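Local coordinates for putative NADP oxidoreductase BF3122 (PDB 3D1L), which is a putative oxidoreductase that probably binds NADP through its N-terminal Rossmann-type domain, its substrate and reaction being unknown, at residues Val37-Arg42 with Glu49-Val54; Ala63-Asn66 with Leu71-Val74; Leu76-Phe81 with Gly103-Asn108. All blocks are in the same frame, centred on the assembly; numbering follows the deposited sequence. Where two conformers were deposited one is given.

Contact 1: Val37-Arg42 with Glu49-Val54; sequences VQVYSR and ELAQKV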
loop_
_atom_site.group_PDB
_atom_site.type_symbol
_atom_site.label_atom_id
_atom_site.label_comp_id
_atom_site.label_asym_id
_atom_site.label_seq_id
_atom_site.Cartn_x
_atom_site.Cartn_y
_atom_site.Cartn_z
ATOM N N VAL B 37 -15.733 15.537 -27.275
ATOM C CA VAL B 37 -16.939 15.480 -28.092
ATOM C C VAL B 37 -17.625 14.123 -28.014
ATOM O O VAL B 37 -18.867 14.060 -28.007
ATOM C CB VAL B 37 -16.723 15.969 -29.558
ATOM C CG1 VAL B 37 -16.122 17.378 -29.553
ATOM C CG2 VAL B 37 -15.833 15.033 -30.320
ATOM N N GLN B 38 -16.826 13.050 -27.943
ATOM C CA GLN B 38 -17.368 11.716 -27.757
ATOM C C GLN B 38 -16.331 10.710 -27.328
ATOM O O GLN B 38 -15.121 10.920 -27.440
ATOM C CB GLN B 38 -18.102 11.192 -29.000
ATOM C CG GLN B 38 -17.191 10.771 -30.079
ATOM C CD GLN B 38 -17.768 9.780 -31.049
ATOM O OE1 GLN B 38 -17.017 9.199 -31.797
ATOM N NE2 GLN B 38 -19.082 9.598 -31.074
ATOM N N VAL B 39 -16.845 9.599 -26.827
ATOM C CA VAL B 39 -16.052 8.529 -26.278
ATOM C C VAL B 39 -16.433 7.291 -27.067
ATOM O O VAL B 39 -17.617 7.029 -27.277
ATOM C CB VAL B 39 -16.439 8.323 -24.772
ATOM C CG1 VAL B 39 -15.839 7.026 -24.180
ATOM C CG2 VAL B 39 -16.054 9.555 -23.938
ATOM N N TYR B 40 -15.421 6.526 -27.482
ATOM C CA TYR B 40 -15.618 5.205 -28.044
ATOM C C TYR B 40 -15.143 4.149 -27.038
ATOM O O TYR B 40 -14.099 4.312 -26.388
ATOM C CB TYR B 40 -14.852 5.039 -29.367
ATOM C CG TYR B 40 -14.669 3.588 -29.704
ATOM C CD1 TYR B 40 -15.639 2.899 -30.444
ATOM C CD2 TYR B 40 -13.561 2.875 -29.218
ATOM C CE1 TYR B 40 -15.495 1.561 -30.725
ATOM C CE2 TYR B 40 -13.416 1.521 -29.476
ATOM C CZ TYR B 40 -14.390 0.875 -30.228
ATOM O OH TYR B 40 -14.245 -0.455 -30.508
ATOM N N SER B 41 -15.897 3.057 -26.914
ATOM C CA SER B 41 -15.421 1.891 -26.173
ATOM C C SER B 41 -16.004 0.672 -26.814
ATOM O O SER B 41 -17.035 0.771 -27.476
ATOM C CB SER B 41 -15.867 1.963 -24.713
ATOM O OG SER B 41 -15.355 0.883 -23.963
ATOM N N ARG B 42 -15.353 -0.475 -26.617
ATOM C CA ARG B 42 -15.885 -1.722 -27.150
ATOM C C ARG B 42 -17.203 -2.133 -26.467
ATOM O O ARG B 42 -18.077 -2.716 -27.113
ATOM C CB ARG B 42 -14.804 -2.827 -27.152
ATOM C CG ARG B 42 -13.896 -2.713 -28.385
ATOM C CD ARG B 42 -12.442 -3.225 -28.223
ATOM N NE ARG B 42 -11.675 -2.548 -27.175
ATOM C CZ ARG B 42 -11.233 -3.143 -26.066
ATOM N NH1 ARG B 42 -11.459 -4.439 -25.848
ATOM N NH2 ARG B 42 -10.551 -2.440 -25.170
ATOM N N GLU B 49 -20.745 5.183 -19.294
ATOM C CA GLU B 49 -20.279 5.638 -17.984
ATOM C C GLU B 49 -19.355 6.812 -18.147
ATOM O O GLU B 49 -19.546 7.853 -17.517
ATOM C CB GLU B 49 -19.571 4.512 -17.213
ATOM C CG GLU B 49 -20.525 3.603 -16.482
ATOM C CD GLU B 49 -19.823 2.440 -15.764
ATOM O OE1 GLU B 49 -20.574 1.595 -15.197
ATOM O OE2 GLU B 49 -18.554 2.371 -15.748
ATOM N N LEU B 50 -18.364 6.665 -19.012
ATOM C CA LEU B 50 -17.426 7.771 -19.198
ATOM C C LEU B 50 -18.057 9.003 -19.871
ATOM O O LEU B 50 -17.786 10.126 -19.478
ATOM C CB LEU B 50 -16.135 7.333 -19.927
ATOM C CG LEU B 50 -15.113 8.475 -20.117
ATOM C CD1 LEU B 50 -14.829 9.252 -18.785
ATOM C CD2 LEU B 50 -13.830 7.925 -20.722
ATOM N N ALA B 51 -18.879 8.793 -20.892
ATOM C CA ALA B 51 -19.485 9.922 -21.620
ATOM C C ALA B 51 -20.362 10.797 -20.746
ATOM O O ALA B 51 -20.411 12.022 -20.910
ATOM C CB ALA B 51 -20.270 9.416 -22.819
ATOM N N GLN B 52 -21.069 10.177 -19.816
ATOM C CA GLN B 52 -21.920 10.929 -18.891
ATOM C C GLN B 52 -21.120 11.805 -17.957
ATOM O O GLN B 52 -21.614 12.845 -17.508
ATOM C CB GLN B 52 -22.675 9.987 -17.998
ATOM C CG GLN B 52 -23.844 9.356 -18.608
ATOM C CD GLN B 52 -24.501 8.450 -17.604
ATOM O OE1 GLN B 52 -24.777 7.287 -17.898
ATOM N NE2 GLN B 52 -24.717 8.970 -16.382
ATOM N N LYS B 53 -19.908 11.359 -17.614
ATOM C CA LYS B 53 -19.076 12.100 -16.680
ATOM C C LYS B 53 -18.534 13.389 -17.306
ATOM O O LYS B 53 -18.269 14.360 -16.603
ATOM C CB LYS B 53 -17.931 11.224 -16.160
ATOM C CG LYS B 53 -18.390 10.115 -15.200
ATOM C CD LYS B 53 -17.327 9.024 -15.071
ATOM C CE LYS B 53 -17.798 7.840 -14.209
ATOM N NZ LYS B 53 -16.691 6.811 -14.153
ATOM N N VAL B 54 -18.387 13.400 -18.626
ATOM C CA VAL B 54 -17.661 14.469 -19.298
ATOM C C VAL B 54 -18.535 15.090 -20.360
ATOM O O VAL B 54 -18.033 15.749 -21.300
ATOM C CB VAL B 54 -16.336 13.973 -19.938
ATOM C CG1 VAL B 54 -15.361 13.463 -18.850
ATOM C CG2 VAL B 54 -16.607 12.888 -20.983
#
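Val39 reaches from strand 35-40 into the surface of helix 44-53, and both of its methyls find Leu50. Val39 CG2 lies 4.1 Å from CG of Leu50, while Val39 CG1 stands 4.1 Å from Leu50 CD2, the two side chains crossing at about a right angle. The valine torsion explains the double touch: CG1 is anti to the backbone N (chi1 169°), which leaves CG2 beside that N, and the fork opens onto the helix. Val39 CG2 does most of the work, since it also meets Ala51, 4.2 Å from its CA, and comes 4.5 Å from CG2 of Val54. Backbones approach most closely where the alanine sits, the CA atoms of Val39 and Ala51 being 6.0 Å apart.

Hydrogen bonds play no part between the segments; the strand spends its backbone on its neighbours instead, Val39 pairing with Glu57 and Thr59 and Gln38 with Leu15. Leu50 also packs on Leu15 and on Thr23 and Ala26 of helix 20-31.

Strand 35-40, helix 44-53 and strand 57-59 form a beta-alpha-beta unit of the Rossmann-type domain. With all four touching residues buried and apolar, the segments meet by van der Waals packing and exclusion of water, with no directional bond between them.

Contact 2: Ala63-Asn66 with Leu71-Val74; sequences AEVN and LYIV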
loop_
_atom_site.group_PDB
_atom_site.type_symbol
_atom_site.label_atom_id
_atom_site.label_comp_id
_atom_site.label_asym_id
_atom_site.label_seq_id
_atom_site.Cartn_x
_atom_site.Cartn_y
_atom_site.Cartn_z
ATOM N N ALA B 63 -17.152 3.072 -36.868
ATOM C CA ALA B 63 -17.703 3.708 -38.054
ATOM C C ALA B 63 -18.526 4.944 -37.683
ATOM O O ALA B 63 -18.745 5.820 -38.511
ATOM C CB ALA B 63 -18.533 2.701 -38.846
ATOM N N GLU B 64 -18.986 4.993 -36.434
ATOM C CA GLU B 64 -19.760 6.130 -35.925
ATOM C C GLU B 64 -18.886 7.202 -35.261
ATOM O O GLU B 64 -19.401 8.216 -34.781
ATOM C CB GLU B 64 -20.812 5.653 -34.919
ATOM C CG GLU B 64 -22.143 5.212 -35.503
ATOM C CD GLU B 64 -23.110 4.693 -34.434
ATOM O OE1 GLU B 64 -22.808 4.819 -33.225
ATOM O OE2 GLU B 64 -24.185 4.155 -34.812
ATOM N N VAL B 65 -17.573 6.980 -35.239
ATOM C CA VAL B 65 -16.632 7.886 -34.547
ATOM C C VAL B 65 -16.560 9.253 -35.231
ATOM O O VAL B 65 -16.391 9.323 -36.452
ATOM C CB VAL B 65 -15.215 7.282 -34.428
ATOM C CG1 VAL B 65 -14.146 8.366 -34.163
ATOM C CG2 VAL B 65 -15.172 6.250 -33.288
ATOM N N ASN B 66 -16.699 10.313 -34.431
ATOM C CA ASN B 66 -16.690 11.691 -34.907
ATOM C C ASN B 66 -15.373 11.986 -35.615
ATOM O O ASN B 66 -14.310 11.898 -35.007
ATOM C CB ASN B 66 -16.938 12.643 -33.738
ATOM C CG ASN B 66 -16.915 14.102 -34.142
ATOM O OD1 ASN B 66 -16.003 14.559 -34.836
ATOM N ND2 ASN B 66 -17.920 14.855 -33.690
ATOM N N LEU B 71 -7.917 16.122 -31.871
ATOM C CA LEU B 71 -7.107 15.199 -31.108
ATOM C C LEU B 71 -7.882 13.930 -30.788
ATOM O O LEU B 71 -8.993 13.986 -30.253
ATOM C CB LEU B 71 -6.592 15.866 -29.818
ATOM C CG LEU B 71 -5.704 14.996 -28.916
ATOM C CD1 LEU B 71 -4.381 14.700 -29.622
ATOM C CD2 LEU B 71 -5.436 15.675 -27.563
ATOM N N TYR B 72 -7.267 12.800 -31.126
ATOM C CA TYR B 72 -7.790 11.490 -30.857
ATOM C C TYR B 72 -6.859 10.776 -29.877
ATOM O O TYR B 72 -5.696 10.489 -30.201
ATOM C CB TYR B 72 -7.913 10.713 -32.163
ATOM C CG TYR B 72 -8.980 11.298 -33.074
ATOM C CD1 TYR B 72 -10.284 10.802 -33.036
ATOM C CD2 TYR B 72 -8.693 12.353 -33.958
ATOM C CE1 TYR B 72 -11.282 11.326 -33.847
ATOM C CE2 TYR B 72 -9.693 12.876 -34.792
ATOM C CZ TYR B 72 -10.978 12.354 -34.712
ATOM O OH TYR B 72 -11.981 12.828 -35.482
ATOM N N ILE B 73 -7.371 10.523 -28.673
ATOM C CA ILE B 73 -6.589 9.874 -27.617
ATOM C C ILE B 73 -6.952 8.404 -27.555
ATOM O O ILE B 73 -8.086 8.049 -27.221
ATOM C CB ILE B 73 -6.794 10.518 -26.238
ATOM C CG1 ILE B 73 -6.482 12.030 -26.292
ATOM C CG2 ILE B 73 -5.907 9.756 -25.177
ATOM C CD1 ILE B 73 -6.816 12.788 -25.030
ATOM N N VAL B 74 -5.993 7.563 -27.923
ATOM C CA VAL B 74 -6.238 6.149 -28.091
ATOM C C VAL B 74 -5.640 5.398 -26.907
ATOM O O VAL B 74 -4.438 5.457 -26.648
ATOM C CB VAL B 74 -5.708 5.650 -29.462
ATOM C CG1 VAL B 74 -6.039 4.197 -29.688
ATOM C CG2 VAL B 74 -6.251 6.551 -30.616
#
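Tyr72 donates its hydroxyl hydrogen to the main-chain carbonyl of Asn66, with OH 2.6 Å from O. The donor lies in the carbonyl plane on a lone pair, at a C=O...OH angle of 132°, and the oxygen in turn sits at the edge of the phenol ring, in its plane. Ring and acceptor are therefore nearly coplanar, and CE1 of Tyr72 is 3.3 Å from the same Asn66 O. A second, weak bond joins the hydroxyl to the backbone N of Ala69, so the phenol oxygen links two points of the loop leading into its own strand.

That strand, 71-74, lies inside the parallel part of the Rossmann-type sheet, between strands 12-16 and 97-100, and the loop holding 63-66 carries the chain to it from the edge strand 57-59.

The apolar share falls to Val65, whose CG1 approaches CE1 of Tyr72 obliquely at 4.1 Å. With chi1 at 160° this methyl is anti to the backbone N and extends to the tyrosine, the two side chains sliding past each other in opposite directions. Val65 also packs on Ile16, Gln38 and Tyr40. The amide side chain of Asn66 is engaged within the loop, where OD1 accepts a hydrogen bond from Tyr68 N.

Contact 3: Leu76-Phe81 with Gly103-Asn108; sequences LKDSAF and GSIPMN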
loop_
_atom_site.group_PDB
_atom_site.type_symbol
_atom_site.label_atom_id
_atom_site.label_comp_id
_atom_site.label_asym_id
_atom_site.label_seq_id
_atom_site.Cartn_x
_atom_site.Cartn_y
_atom_site.Cartn_z
ATOM N N LEU B 76 -6.008 1.735 -26.000
ATOM C CA LEU B 76 -6.495 0.407 -26.302
ATOM C C LEU B 76 -5.362 -0.611 -26.155
ATOM O O LEU B 76 -4.188 -0.262 -26.297
ATOM C CB LEU B 76 -7.103 0.364 -27.715
ATOM C CG LEU B 76 -8.471 1.010 -28.009
ATOM C CD1 LEU B 76 -8.887 0.822 -29.480
ATOM C CD2 LEU B 76 -9.578 0.492 -27.087
ATOM N N LYS B 77 -5.720 -1.862 -25.854
ATOM C CA LYS B 77 -4.763 -2.959 -25.825
ATOM C C LYS B 77 -4.147 -3.132 -27.218
ATOM O O LYS B 77 -4.581 -2.486 -28.184
ATOM C CB LYS B 77 -5.450 -4.245 -25.364
ATOM N N ASP B 78 -3.121 -3.978 -27.317
ATOM C CA ASP B 78 -2.502 -4.289 -28.611
ATOM C C ASP B 78 -3.502 -5.001 -29.552
ATOM O O ASP B 78 -3.720 -4.560 -30.689
ATOM C CB ASP B 78 -1.224 -5.132 -28.436
ATOM C CG ASP B 78 -0.191 -4.483 -27.505
ATOM O OD1 ASP B 78 0.972 -4.326 -27.935
ATOM O OD2 ASP B 78 -0.529 -4.146 -26.345
ATOM N N SER B 79 -4.127 -6.076 -29.065
ATOM C CA SER B 79 -5.079 -6.882 -29.856
ATOM C C SER B 79 -6.228 -6.094 -30.512
ATOM O O SER B 79 -6.820 -6.541 -31.508
ATOM C CB SER B 79 -5.632 -8.029 -29.003
ATOM N N ALA B 80 -6.542 -4.926 -29.957
ATOM C CA ALA B 80 -7.545 -4.044 -30.550
ATOM C C ALA B 80 -6.923 -2.981 -31.493
ATOM O O ALA B 80 -7.592 -2.481 -32.400
ATOM C CB ALA B 80 -8.389 -3.393 -29.455
ATOM N N PHE B 81 -5.643 -2.672 -31.290
ATOM C CA PHE B 81 -4.925 -1.702 -32.118
ATOM C C PHE B 81 -4.994 -2.042 -33.605
ATOM O O PHE B 81 -5.693 -1.362 -34.324
ATOM C CB PHE B 81 -3.467 -1.532 -31.665
ATOM C CG PHE B 81 -3.085 -0.099 -31.372
ATOM C CD1 PHE B 81 -2.799 0.790 -32.407
ATOM C CD2 PHE B 81 -3.027 0.364 -30.045
ATOM C CE1 PHE B 81 -2.466 2.125 -32.131
ATOM C CE2 PHE B 81 -2.690 1.697 -29.749
ATOM C CZ PHE B 81 -2.411 2.580 -30.797
ATOM N N GLY B 103 2.711 3.117 -22.224
ATOM C CA GLY B 103 4.116 3.217 -21.838
ATOM C C GLY B 103 5.059 2.394 -22.709
ATOM O O GLY B 103 6.206 2.791 -22.953
ATOM N N SER B 104 4.592 1.242 -23.179
ATOM C CA SER B 104 5.510 0.291 -23.781
ATOM C C SER B 104 5.152 0.012 -25.240
ATOM O O SER B 104 5.527 -1.016 -25.781
ATOM C CB SER B 104 5.587 -0.993 -22.950
ATOM O OG SER B 104 6.340 -0.808 -21.751
ATOM N N ILE B 105 4.421 0.926 -25.867
ATOM C CA ILE B 105 4.177 0.856 -27.306
ATOM C C ILE B 105 4.956 1.990 -27.965
ATOM O O ILE B 105 4.820 3.143 -27.559
ATOM C CB ILE B 105 2.682 0.985 -27.648
ATOM C CG1 ILE B 105 1.883 -0.205 -27.123
ATOM C CG2 ILE B 105 2.457 1.104 -29.155
ATOM C CD1 ILE B 105 0.353 -0.020 -27.380
ATOM N N PRO B 106 5.766 1.677 -28.992
ATOM C CA PRO B 106 6.546 2.739 -29.640
ATOM C C PRO B 106 5.645 3.727 -30.358
ATOM O O PRO B 106 4.544 3.358 -30.784
ATOM C CB PRO B 106 7.413 1.983 -30.650
ATOM C CG PRO B 106 6.783 0.676 -30.824
ATOM C CD PRO B 106 5.993 0.354 -29.607
HETATM N N MSE B 107 6.093 4.975 -30.491
HETATM C CA MSE B 107 5.343 5.969 -31.266
HETATM C C MSE B 107 5.169 5.558 -32.722
HETATM O O MSE B 107 4.178 5.931 -33.351
HETATM C CB MSE B 107 6.033 7.326 -31.224
HETATM C CG MSE B 107 5.258 8.432 -31.901
HETATM SE SE MSE B 107 6.162 10.147 -31.792
HETATM C CE MSE B 107 7.642 9.835 -32.989
ATOM N N ASN B 108 6.117 4.777 -33.239
ATOM C CA ASN B 108 6.161 4.429 -34.673
ATOM C C ASN B 108 4.988 3.587 -35.170
ATOM O O ASN B 108 4.833 3.417 -36.371
ATOM C CB ASN B 108 7.509 3.784 -35.079
ATOM C CG ASN B 108 7.749 2.416 -34.415
ATOM O OD1 ASN B 108 6.809 1.724 -34.012
ATOM N ND2 ASN B 108 9.016 2.028 -34.303
#
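Ile105 brings its CD1 methyl up to the ring of Phe81, 4.2 Å from CE2, in an oblique approach. The isoleucine side chain is extended beyond CG1 (chi2 176°), which carries the terminal methyl across to the aromatic ring. Phe81 takes a less usual first torsion, chi1 -125°, and its bond from CA to CB points to the loop, bringing CE2 to the methyl. The carbonyl oxygen of Lys77, four residues earlier in the chain, lies at the edge of this ring in its plane. Trp110 adds an edge-to-face contact with the same phenylalanine.

Asp78 supplies the other approach, with OD1 4.3 Å from CG1 of Ile105. This is a loose neighbour rather than a bond, and no hydrogen bond joins the two segments. The carboxylate passes beside the CG1 stem while the ring takes the terminal methyl.

In the fold, helix 78-89 is the crossover from strand 71-74 to strand 97-100 of the Rossmann-type sheet, and the 103-108 loop leaves the latter strand. The contact consequently joins the start of the crossover helix to the chain just beyond the strand it leads to.

The loop is tied further by Ile105 O, which accepts a hydrogen bond from Arg171 NH2 of the long helix 168-198. The second subunit closes in here as well: its Asp234 puts a carboxylate close to that of Asp78, like charges that could raise the proton affinity of one of them. Ser104 OG hydrogen-bonds both to His175 of its own chain, which lines a 2-mercapto-propion aldehyde pocket, and to His241 of the second subunit.

Overall arrangement
Contacts 1 and 2 are buried and reach the same sheet; contact 3 is partly buried and the nearest of the three to the centre of the chain. Contact 1 is purely apolar, contact 2 adds a directional phenol-to-carbonyl bond that ties a loop to the strand it leads into, and contact 3 mixes a methyl-ring touch with a carboxylate at the subunit interface. The first two meet directly, Gln38 OE1 of strand 35-40 accepting a probable hydrogen bond from Asn66 N. Strand 71-74 is followed, after a short connection, by helix 78-89, bringing Val74 against Phe81 between contacts 2 and 3. In the conformer given, Arg42 packs on Leu76 and Ala80, so segments 37-42 and 76-81 also touch.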